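PDB 3IFR: carbohydrate kinase, FGGY from Rhodospirillum rubrum, which probably phosphorylates D-xylulose at the expense of ATP, as a D-xylulokinase of the FGGY carbohydrate kinase family. Local coordinates for residues A[82-93]-A[157-168]; A[377-388]-A[416-424]. One frame throughout, in Å; residues are numbered along the deposited sequence.

Contact 1: A[82-93]-A[157-168]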
loop_
_atom_site.group_PDB
_atom_site.type_symbol
_atom_site.label_atom_id
_atom_site.label_comp_id
_atom_site.label_asym_id
_atom_site.label_seq_id
_atom_site.Cartn_x
_atom_site.Cartn_y
_atom_site.Cartn_z
ATOM N N VAL A 82 14.100 -7.111 -0.977
ATOM C CA VAL A 82 12.988 -7.590 -0.172
ATOM C C VAL A 82 12.002 -6.450 0.111
ATOM O O VAL A 82 12.388 -5.392 0.619
ATOM C CB VAL A 82 13.495 -8.148 1.169
ATOM C CG1 VAL A 82 12.347 -8.720 1.981
ATOM C CG2 VAL A 82 14.562 -9.233 0.950
ATOM N N THR A 83 10.724 -6.700 -0.163
ATOM C CA THR A 83 9.650 -5.787 0.184
ATOM C C THR A 83 8.664 -6.566 1.120
ATOM O O THR A 83 8.819 -7.782 1.345
ATOM C CB THR A 83 8.980 -5.307 -1.122
ATOM O OG1 THR A 83 7.877 -4.433 -0.859
ATOM C CG2 THR A 83 8.475 -6.500 -1.923
ATOM N N GLY A 84 7.687 -5.852 1.685
ATOM C CA GLY A 84 6.651 -6.457 2.486
ATOM C C GLY A 84 5.747 -5.394 3.093
ATOM O O GLY A 84 5.928 -4.199 2.872
HETATM N N MSE A 85 4.774 -5.819 3.894
HETATM C CA MSE A 85 3.853 -4.860 4.510
HETATM C C MSE A 85 4.565 -3.938 5.532
HETATM O O MSE A 85 5.587 -4.300 6.104
HETATM C CB MSE A 85 2.652 -5.598 5.100
HETATM C CG MSE A 85 2.794 -6.019 6.564
HETATM SE SE MSE A 85 4.195 -7.346 7.044
HETATM C CE MSE A 85 3.280 -9.068 6.647
ATOM N N LEU A 86 4.034 -2.742 5.737
ATOM C CA LEU A 86 4.578 -1.823 6.740
ATOM C C LEU A 86 3.462 -0.881 7.234
ATOM O O LEU A 86 2.396 -0.773 6.613
ATOM C CB LEU A 86 5.744 -0.980 6.147
ATOM C CG LEU A 86 5.424 0.127 5.126
ATOM C CD1 LEU A 86 6.631 1.039 4.847
ATOM C CD2 LEU A 86 4.894 -0.465 3.804
ATOM N N PRO A 87 3.694 -0.220 8.369
ATOM C CA PRO A 87 4.832 -0.530 9.247
ATOM C C PRO A 87 4.466 -1.686 10.176
ATOM O O PRO A 87 3.485 -1.588 10.925
ATOM C CB PRO A 87 5.001 0.740 10.069
ATOM C CG PRO A 87 4.051 1.762 9.478
ATOM C CD PRO A 87 2.985 0.997 8.777
ATOM N N ALA A 88 5.211 -2.789 10.103
ATOM C CA ALA A 88 5.012 -3.857 11.038
ATOM C C ALA A 88 5.916 -3.463 12.194
ATOM O O ALA A 88 6.880 -2.698 12.016
ATOM C CB ALA A 88 5.426 -5.184 10.433
ATOM N N VAL A 89 5.583 -3.932 13.387
ATOM C CA VAL A 89 6.414 -3.689 14.550
ATOM C C VAL A 89 6.983 -5.007 15.032
ATOM O O VAL A 89 6.250 -5.867 15.531
ATOM C CB VAL A 89 5.608 -3.046 15.689
ATOM C CG1 VAL A 89 6.435 -2.976 16.974
ATOM C CG2 VAL A 89 5.099 -1.648 15.274
ATOM N N VAL A 90 8.293 -5.148 14.864
ATOM C CA VAL A 90 9.070 -6.297 15.314
ATOM C C VAL A 90 10.035 -5.827 16.397
ATOM O O VAL A 90 10.756 -4.832 16.167
ATOM C CB VAL A 90 9.908 -6.859 14.126
ATOM C CG1 VAL A 90 10.760 -8.049 14.580
ATOM C CG2 VAL A 90 8.991 -7.286 13.022
ATOM N N LEU A 91 10.075 -6.545 17.536
ATOM C CA LEU A 91 10.961 -6.244 18.678
ATOM C C LEU A 91 12.083 -7.282 18.891
ATOM O O LEU A 91 11.830 -8.470 19.098
ATOM C CB LEU A 91 10.147 -6.077 19.975
ATOM C CG LEU A 91 8.962 -5.123 19.756
ATOM C CD1 LEU A 91 8.012 -5.042 20.918
ATOM C CD2 LEU A 91 9.507 -3.767 19.432
ATOM N N LEU A 92 13.331 -6.828 18.838
ATOM C CA LEU A 92 14.447 -7.708 19.165
ATOM C C LEU A 92 15.130 -7.292 20.460
ATOM O O LEU A 92 15.280 -6.103 20.773
ATOM C CB LEU A 92 15.477 -7.829 18.024
ATOM C CG LEU A 92 14.931 -8.112 16.622
ATOM C CD1 LEU A 92 16.052 -8.129 15.576
ATOM C CD2 LEU A 92 14.099 -9.419 16.607
ATOM N N ASP A 93 15.546 -8.300 21.221
ATOM C CA ASP A 93 16.331 -8.069 22.415
ATOM C C ASP A 93 17.824 -7.915 22.079
ATOM O O ASP A 93 18.211 -7.835 20.913
ATOM C CB ASP A 93 16.088 -9.205 23.373
ATOM C CG ASP A 93 16.754 -10.498 22.943
ATOM O OD1 ASP A 93 16.573 -11.455 23.702
ATOM O OD2 ASP A 93 17.432 -10.586 21.885
ATOM N N ILE A 157 13.897 -4.135 24.911
ATOM C CA ILE A 157 14.007 -3.774 23.495
ATOM C C ILE A 157 15.345 -3.148 23.152
ATOM O O ILE A 157 15.679 -2.053 23.615
ATOM C CB ILE A 157 12.918 -2.773 23.033
ATOM C CG1 ILE A 157 11.501 -3.365 23.151
ATOM C CG2 ILE A 157 13.148 -2.368 21.588
ATOM C CD1 ILE A 157 10.428 -2.357 23.012
ATOM N N ALA A 158 16.086 -3.857 22.306
ATOM C CA ALA A 158 17.367 -3.412 21.757
ATOM C C ALA A 158 17.198 -2.928 20.318
ATOM O O ALA A 158 17.912 -2.025 19.859
ATOM C CB ALA A 158 18.365 -4.560 21.807
ATOM N N THR A 159 16.263 -3.542 19.594
ATOM C CA THR A 159 15.979 -3.164 18.201
ATOM C C THR A 159 14.484 -3.241 17.901
ATOM O O THR A 159 13.790 -4.246 18.202
ATOM C CB THR A 159 16.743 -4.091 17.231
ATOM O OG1 THR A 159 18.159 -3.994 17.463
ATOM C CG2 THR A 159 16.428 -3.775 15.781
ATOM N N VAL A 160 13.983 -2.173 17.302
ATOM C CA VAL A 160 12.640 -2.171 16.765
ATOM C C VAL A 160 12.769 -1.919 15.264
ATOM O O VAL A 160 13.549 -1.042 14.838
ATOM C CB VAL A 160 11.748 -1.103 17.431
ATOM C CG1 VAL A 160 12.399 0.310 17.330
ATOM C CG2 VAL A 160 10.378 -1.102 16.798
ATOM N N CYS A 161 12.052 -2.737 14.484
ATOM C CA CYS A 161 12.102 -2.690 13.035
ATOM C C CYS A 161 10.836 -3.280 12.413
ATOM O O CYS A 161 9.951 -3.713 13.137
ATOM C CB CYS A 161 13.343 -3.436 12.519
ATOM S SG CYS A 161 13.324 -5.231 12.760
ATOM N N GLY A 162 10.776 -3.330 11.080
ATOM C CA GLY A 162 9.590 -3.760 10.387
ATOM C C GLY A 162 9.829 -5.147 9.857
ATOM O O GLY A 162 10.860 -5.742 10.144
ATOM N N SER A 163 8.896 -5.659 9.051
ATOM C CA SER A 163 8.947 -7.057 8.662
ATOM C C SER A 163 10.089 -7.307 7.709
ATOM O O SER A 163 10.944 -8.116 7.987
ATOM C CB SER A 163 7.656 -7.472 7.987
ATOM O OG SER A 163 7.416 -6.583 6.912
ATOM N N TYR A 164 10.108 -6.607 6.588
ATOM C CA TYR A 164 11.165 -6.821 5.606
ATOM C C TYR A 164 12.530 -6.339 6.168
ATOM O O TYR A 164 13.592 -6.894 5.810
ATOM C CB TYR A 164 10.780 -6.271 4.172
ATOM C CG TYR A 164 10.428 -4.776 4.100
ATOM C CD1 TYR A 164 11.443 -3.787 4.051
ATOM C CD2 TYR A 164 9.104 -4.351 4.124
ATOM C CE1 TYR A 164 11.118 -2.411 4.026
ATOM C CE2 TYR A 164 8.770 -3.014 4.081
ATOM C CZ TYR A 164 9.770 -2.040 4.037
ATOM O OH TYR A 164 9.417 -0.705 4.006
ATOM N N ASP A 165 12.530 -5.351 7.077
ATOM C CA ASP A 165 13.822 -4.998 7.713
ATOM C C ASP A 165 14.397 -6.216 8.467
ATOM O O ASP A 165 15.607 -6.501 8.466
ATOM C CB ASP A 165 13.668 -3.866 8.718
ATOM C CG ASP A 165 13.054 -2.607 8.122
ATOM O OD1 ASP A 165 13.482 -2.172 7.032
ATOM O OD2 ASP A 165 12.166 -2.011 8.798
ATOM N N TYR A 166 13.509 -6.957 9.128
ATOM C CA TYR A 166 13.980 -8.076 9.892
ATOM C C TYR A 166 14.593 -9.164 8.985
ATOM O O TYR A 166 15.675 -9.675 9.250
ATOM C CB TYR A 166 12.852 -8.611 10.774
ATOM C CG TYR A 166 13.209 -9.879 11.482
ATOM C CD1 TYR A 166 14.224 -9.887 12.422
ATOM C CD2 TYR A 166 12.552 -11.066 11.194
ATOM C CE1 TYR A 166 14.563 -11.058 13.080
ATOM C CE2 TYR A 166 12.874 -12.239 11.829
ATOM C CZ TYR A 166 13.867 -12.231 12.793
ATOM O OH TYR A 166 14.219 -13.375 13.465
ATOM N N ILE A 167 13.914 -9.483 7.894
ATOM C CA ILE A 167 14.401 -10.459 6.947
ATOM C C ILE A 167 15.750 -10.023 6.404
ATOM O O ILE A 167 16.701 -10.797 6.443
ATOM C CB ILE A 167 13.360 -10.646 5.817
ATOM C CG1 ILE A 167 12.019 -11.081 6.428
ATOM C CG2 ILE A 167 13.847 -11.659 4.774
ATOM C CD1 ILE A 167 12.079 -12.481 7.100
ATOM N N ASN A 168 15.862 -8.781 5.911
ATOM C CA ASN A 168 17.185 -8.256 5.514
ATOM C C ASN A 168 18.328 -8.448 6.558
ATOM O O ASN A 168 19.473 -8.813 6.214
ATOM C CB ASN A 168 17.082 -6.782 5.153
ATOM C CG ASN A 168 16.519 -6.555 3.779
ATOM O OD1 ASN A 168 16.739 -7.365 2.849
ATOM N ND2 ASN A 168 15.798 -5.416 3.611
HETATM O O HOH W 1 16.173 -5.923 0.402
HETATM O O HOH W 2 7.256 -3.276 8.175
HETATM O O HOH W 3 19.217 -6.384 18.439
#
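The Tyr164 ring lies obliquely along the backbone of Thr83 and Gly84, its CD2 3.2 Å from Gly84 N, where glycine leaves room for it. Leu86 reaches the far end of the ring, its CD1 3.4 Å from Tyr164 OH, and that hydroxyl is hydrogen-bonded to Asp178. With CG lodged between backbone N and carbonyl carbon (chi1 58°), Tyr164 is swung from the first turn of its helix onto strand 82-84, and Val82 CG1 packs on its CB. Replacing Tyr164 with alanine is likely to open a gap beside Gly84 and Leu86 and to leave Asp178 without its phenol partner. The second ring, Tyr166, is met obliquely by Leu92 CD2, 3.9 Å from its CE1. At the start of the helix, Ser163 OG donates to Met85 O at 3.0 Å, in the carbonyl plane; a water accepting from Ala88 N and Ser163 N donates to the same carbonyl. Strands 90-92 and 159-161 pair antiparallel, Leu92 N meeting Thr159 O almost straight (177°), and end in a classic beta bulge, Leu92 O accepting from both Ala158 N and Thr159 N. Buried polar backbone is thus satisfied by strand pairing, one serine and water, amid aromatic and aliphatic packing.

Contact 2: A[377-388]-A[416-424]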
loop_
_atom_site.group_PDB
_atom_site.type_symbol
_atom_site.label_atom_id
_atom_site.label_comp_id
_atom_site.label_asym_id
_atom_site.label_seq_id
_atom_site.Cartn_x
_atom_site.Cartn_y
_atom_site.Cartn_z
ATOM N N ARG A 377 -24.970 1.215 -10.181
ATOM C CA ARG A 377 -24.310 2.302 -10.878
ATOM C C ARG A 377 -23.914 3.415 -9.937
ATOM O O ARG A 377 -22.782 3.895 -9.954
ATOM C CB ARG A 377 -25.205 2.866 -11.974
ATOM C CG ARG A 377 -24.553 4.062 -12.658
ATOM C CD ARG A 377 -24.974 4.172 -14.085
ATOM N NE ARG A 377 -24.050 5.041 -14.788
ATOM C CZ ARG A 377 -23.399 4.714 -15.900
ATOM N NH1 ARG A 377 -23.569 3.515 -16.462
ATOM N NH2 ARG A 377 -22.579 5.600 -16.444
ATOM N N ALA A 378 -24.861 3.797 -9.088
ATOM C CA ALA A 378 -24.651 4.871 -8.148
ATOM C C ALA A 378 -23.449 4.526 -7.295
ATOM O O ALA A 378 -22.639 5.390 -7.004
ATOM C CB ALA A 378 -25.874 5.062 -7.279
ATOM N N LEU A 379 -23.326 3.265 -6.897
ATOM C CA LEU A 379 -22.173 2.871 -6.080
ATOM C C LEU A 379 -20.910 2.959 -6.912
ATOM O O LEU A 379 -19.882 3.447 -6.424
ATOM C CB LEU A 379 -22.294 1.460 -5.487
ATOM C CG LEU A 379 -21.011 1.132 -4.692
ATOM C CD1 LEU A 379 -20.711 2.240 -3.689
ATOM C CD2 LEU A 379 -20.979 -0.252 -3.993
ATOM N N LEU A 380 -20.984 2.470 -8.155
ATOM C CA LEU A 380 -19.835 2.527 -9.043
ATOM C C LEU A 380 -19.352 3.976 -9.185
ATOM O O LEU A 380 -18.156 4.262 -9.091
ATOM C CB LEU A 380 -20.167 1.968 -10.416
ATOM C CG LEU A 380 -20.328 0.456 -10.497
ATOM C CD1 LEU A 380 -20.247 -0.050 -11.937
ATOM C CD2 LEU A 380 -19.306 -0.202 -9.633
ATOM N N GLU A 381 -20.306 4.877 -9.378
ATOM C CA GLU A 381 -20.013 6.260 -9.636
ATOM C C GLU A 381 -19.492 6.918 -8.377
ATOM O O GLU A 381 -18.531 7.710 -8.428
ATOM C CB GLU A 381 -21.264 6.955 -10.128
ATOM C CG GLU A 381 -21.673 6.500 -11.523
ATOM C CD GLU A 381 -22.920 7.168 -12.019
ATOM O OE1 GLU A 381 -23.661 7.716 -11.158
ATOM O OE2 GLU A 381 -23.149 7.173 -13.266
ATOM N N ALA A 382 -20.111 6.597 -7.237
ATOM C CA ALA A 382 -19.627 7.128 -5.964
ATOM C C ALA A 382 -18.144 6.746 -5.718
ATOM O O ALA A 382 -17.332 7.584 -5.323
ATOM C CB ALA A 382 -20.541 6.712 -4.782
ATOM N N VAL A 383 -17.779 5.498 -5.956
ATOM C CA VAL A 383 -16.394 5.122 -5.712
ATOM C C VAL A 383 -15.490 5.946 -6.597
ATOM O O VAL A 383 -14.484 6.473 -6.123
ATOM C CB VAL A 383 -16.144 3.605 -5.882
ATOM C CG1 VAL A 383 -14.658 3.287 -6.080
ATOM C CG2 VAL A 383 -16.680 2.895 -4.693
ATOM N N ALA A 384 -15.858 6.075 -7.871
ATOM C CA ALA A 384 -15.113 6.922 -8.826
ATOM C C ALA A 384 -14.954 8.317 -8.278
ATOM O O ALA A 384 -13.867 8.890 -8.288
ATOM C CB ALA A 384 -15.840 7.007 -10.146
ATOM N N LEU A 385 -16.066 8.860 -7.817
ATOM C CA LEU A 385 -16.110 10.203 -7.282
ATOM C C LEU A 385 -15.177 10.429 -6.110
ATOM O O LEU A 385 -14.584 11.513 -5.976
ATOM C CB LEU A 385 -17.523 10.501 -6.827
ATOM C CG LEU A 385 -18.358 11.473 -7.639
ATOM C CD1 LEU A 385 -17.763 11.773 -9.006
ATOM C CD2 LEU A 385 -19.747 10.865 -7.702
ATOM N N ALA A 386 -15.064 9.429 -5.250
ATOM C CA ALA A 386 -14.139 9.512 -4.120
ATOM C C ALA A 386 -12.713 9.504 -4.636
ATOM O O ALA A 386 -11.839 10.159 -4.064
ATOM C CB ALA A 386 -14.333 8.374 -3.139
ATOM N N PHE A 387 -12.473 8.733 -5.691
ATOM C CA PHE A 387 -11.166 8.743 -6.323
ATOM C C PHE A 387 -10.873 10.132 -6.891
ATOM O O PHE A 387 -9.786 10.656 -6.745
ATOM C CB PHE A 387 -11.070 7.661 -7.413
ATOM C CG PHE A 387 -10.482 6.378 -6.925
ATOM C CD1 PHE A 387 -9.215 6.356 -6.395
ATOM C CD2 PHE A 387 -11.208 5.186 -6.978
ATOM C CE1 PHE A 387 -8.656 5.184 -5.942
ATOM C CE2 PHE A 387 -10.645 4.003 -6.528
ATOM C CZ PHE A 387 -9.360 4.011 -6.012
ATOM N N ARG A 388 -11.859 10.726 -7.539
ATOM C CA ARG A 388 -11.702 12.080 -8.062
ATOM C C ARG A 388 -11.285 13.080 -6.970
ATOM O O ARG A 388 -10.373 13.913 -7.194
ATOM C CB ARG A 388 -12.983 12.549 -8.727
ATOM C CG ARG A 388 -12.963 14.031 -9.150
ATOM C CD ARG A 388 -13.940 14.311 -10.277
ATOM N NE ARG A 388 -14.256 15.738 -10.433
ATOM C CZ ARG A 388 -15.089 16.237 -11.358
ATOM N NH1 ARG A 388 -15.705 15.435 -12.210
ATOM N NH2 ARG A 388 -15.328 17.541 -11.414
ATOM N N TRP A 416 -17.103 -0.061 -15.095
ATOM C CA TRP A 416 -16.609 0.724 -13.974
ATOM C C TRP A 416 -15.525 1.656 -14.493
ATOM O O TRP A 416 -15.534 2.838 -14.192
ATOM C CB TRP A 416 -16.064 -0.155 -12.844
ATOM C CG TRP A 416 -16.078 0.520 -11.495
ATOM C CD1 TRP A 416 -16.649 1.740 -11.169
ATOM C CD2 TRP A 416 -15.536 0.001 -10.267
ATOM N NE1 TRP A 416 -16.451 2.003 -9.840
ATOM C CE2 TRP A 416 -15.789 0.948 -9.265
ATOM C CE3 TRP A 416 -14.860 -1.185 -9.930
ATOM C CZ2 TRP A 416 -15.392 0.748 -7.941
ATOM C CZ3 TRP A 416 -14.483 -1.386 -8.624
ATOM C CH2 TRP A 416 -14.740 -0.420 -7.644
HETATM N N MSE A 417 -14.610 1.106 -15.292
HETATM C CA MSE A 417 -13.486 1.875 -15.804
HETATM C C MSE A 417 -13.937 2.994 -16.768
HETATM O O MSE A 417 -13.399 4.094 -16.737
HETATM C CB MSE A 417 -12.465 0.948 -16.446
HETATM C CG MSE A 417 -11.874 -0.055 -15.491
HETATM SE SE MSE A 417 -10.946 0.758 -13.914
HETATM C CE MSE A 417 -12.488 0.875 -12.674
ATOM N N GLY A 418 -14.932 2.721 -17.607
ATOM C CA GLY A 418 -15.537 3.759 -18.424
ATOM C C GLY A 418 -16.036 4.839 -17.493
ATOM O O GLY A 418 -15.780 6.034 -17.690
ATOM N N ILE A 419 -16.711 4.427 -16.423
ATOM C CA ILE A 419 -17.208 5.402 -15.463
ATOM C C ILE A 419 -16.058 6.190 -14.856
ATOM O O ILE A 419 -16.121 7.412 -14.739
ATOM C CB ILE A 419 -18.060 4.723 -14.374
ATOM C CG1 ILE A 419 -19.434 4.339 -14.958
ATOM C CG2 ILE A 419 -18.142 5.583 -13.060
ATOM C CD1 ILE A 419 -20.146 3.311 -14.111
HETATM N N MSE A 420 -15.007 5.495 -14.438
HETATM C CA MSE A 420 -13.874 6.184 -13.830
HETATM C C MSE A 420 -13.297 7.264 -14.746
HETATM O O MSE A 420 -13.055 8.385 -14.308
HETATM C CB MSE A 420 -12.766 5.195 -13.499
HETATM C CG MSE A 420 -11.551 5.839 -12.824
HETATM SE SE MSE A 420 -11.977 6.294 -10.940
HETATM C CE MSE A 420 -11.949 8.286 -11.091
ATOM N N ALA A 421 -13.071 6.910 -16.022
ATOM C CA ALA A 421 -12.493 7.834 -16.958
ATOM C C ALA A 421 -13.411 9.013 -17.219
ATOM O O ALA A 421 -12.937 10.157 -17.272
ATOM C CB ALA A 421 -12.141 7.139 -18.244
ATOM N N ASP A 422 -14.708 8.738 -17.399
ATOM C CA ASP A 422 -15.678 9.813 -17.662
ATOM C C ASP A 422 -15.809 10.781 -16.479
ATOM O O ASP A 422 -16.231 11.948 -16.640
ATOM C CB ASP A 422 -17.073 9.280 -17.994
ATOM C CG ASP A 422 -17.161 8.650 -19.379
ATOM O OD1 ASP A 422 -16.297 8.947 -20.226
ATOM O OD2 ASP A 422 -18.109 7.849 -19.598
ATOM N N VAL A 423 -15.445 10.302 -15.299
ATOM C CA VAL A 423 -15.583 11.132 -14.089
ATOM C C VAL A 423 -14.307 11.952 -13.895
ATOM O O VAL A 423 -14.311 13.125 -13.483
ATOM C CB VAL A 423 -15.812 10.255 -12.851
ATOM C CG1 VAL A 423 -15.297 10.949 -11.609
ATOM C CG2 VAL A 423 -17.293 9.854 -12.749
ATOM N N LEU A 424 -13.209 11.291 -14.208
ATOM C CA LEU A 424 -11.925 11.878 -14.043
ATOM C C LEU A 424 -11.703 12.802 -15.236
ATOM O O LEU A 424 -11.103 13.855 -15.110
ATOM C CB LEU A 424 -10.891 10.762 -14.044
ATOM C CG LEU A 424 -9.511 11.173 -13.589
ATOM C CD1 LEU A 424 -9.557 11.366 -12.093
ATOM C CD2 LEU A 424 -8.513 10.072 -14.008
HETATM O O HOH W 4 -20.150 6.209 -18.285
#
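Leu380 and Trp416 meet where two helices of the actin-like (ASKHA) C-terminal domain pack side by side, their segments 377-388 and 416-424 crossing at -44° with 9.1 Å between axes. The indole turns one face to Leu380, whose CD2 stands 3.5 Å from the centroid of the five-membered ring and nearly on its normal, a CH-pi contact. Val383 comes instead at the edge of the six-membered ring, CG1 against CZ2. In the ring plane, Trp416 NE1 donates to Leu380 O at 2.9 Å; this carbonyl also accepts the helical bond from Ala384 N, the two donors arriving from opposite faces of its plane. The ring is thereby fixed in rotation by a face, an edge and a polar bond.

One turn on, Ile419 is a knob in the hole formed by Arg377, Leu380, Glu381 and Ala384. Its CD1 lies over the centre of the Arg377 guanidinium, 3.9 Å above the plane, and its CG2 turns to Glu381 CG and Ala384 CB. Within its own helix, Arg377 NE forms a salt bridge to Glu381 OE2 at 2.8 Å, which holds the guanidinium for Ile419; Tyr478 binds both residues.

Met420 extends with CG anti to its backbone N (chi1 -179°) and then bends, which brings SE beside the Phe387 ring in an oblique Met-aromatic contact and lays CE against Phe387 CB. Val423 packs near the C-terminal end of the contact, CG1 3.7 Å from Leu385 CD1 and CG2 against Ala384 CB. The extended Arg388 side chain runs past it; its NH2 forms a salt bridge with Asp479, while its NH1 makes a weak hydrogen bond, 3.0 Å long, to Val423 O.

Both contacts are buried, but they lie on opposite sides of the chain's centre, contact 1 in the N-terminal and contact 2 in the C-terminal FGGY region, with centres about 37 Å apart and nearest atoms about 18 Å apart; no element is shared. Contact 1 joins a central-sheet strand and the segment after it to a short strand and the helix that follows, so backbone pairing, a bulge and water bridges accompany the side-chain packing. Contact 2 joins two helices whose backbone groups are largely engaged within each helix, and side chains carry it: a knob in a hole, an indole face and arginines. Glu381 and Arg388 find partners on helix 475-496, whereas in contact 1 Thr159 bonds Arg175.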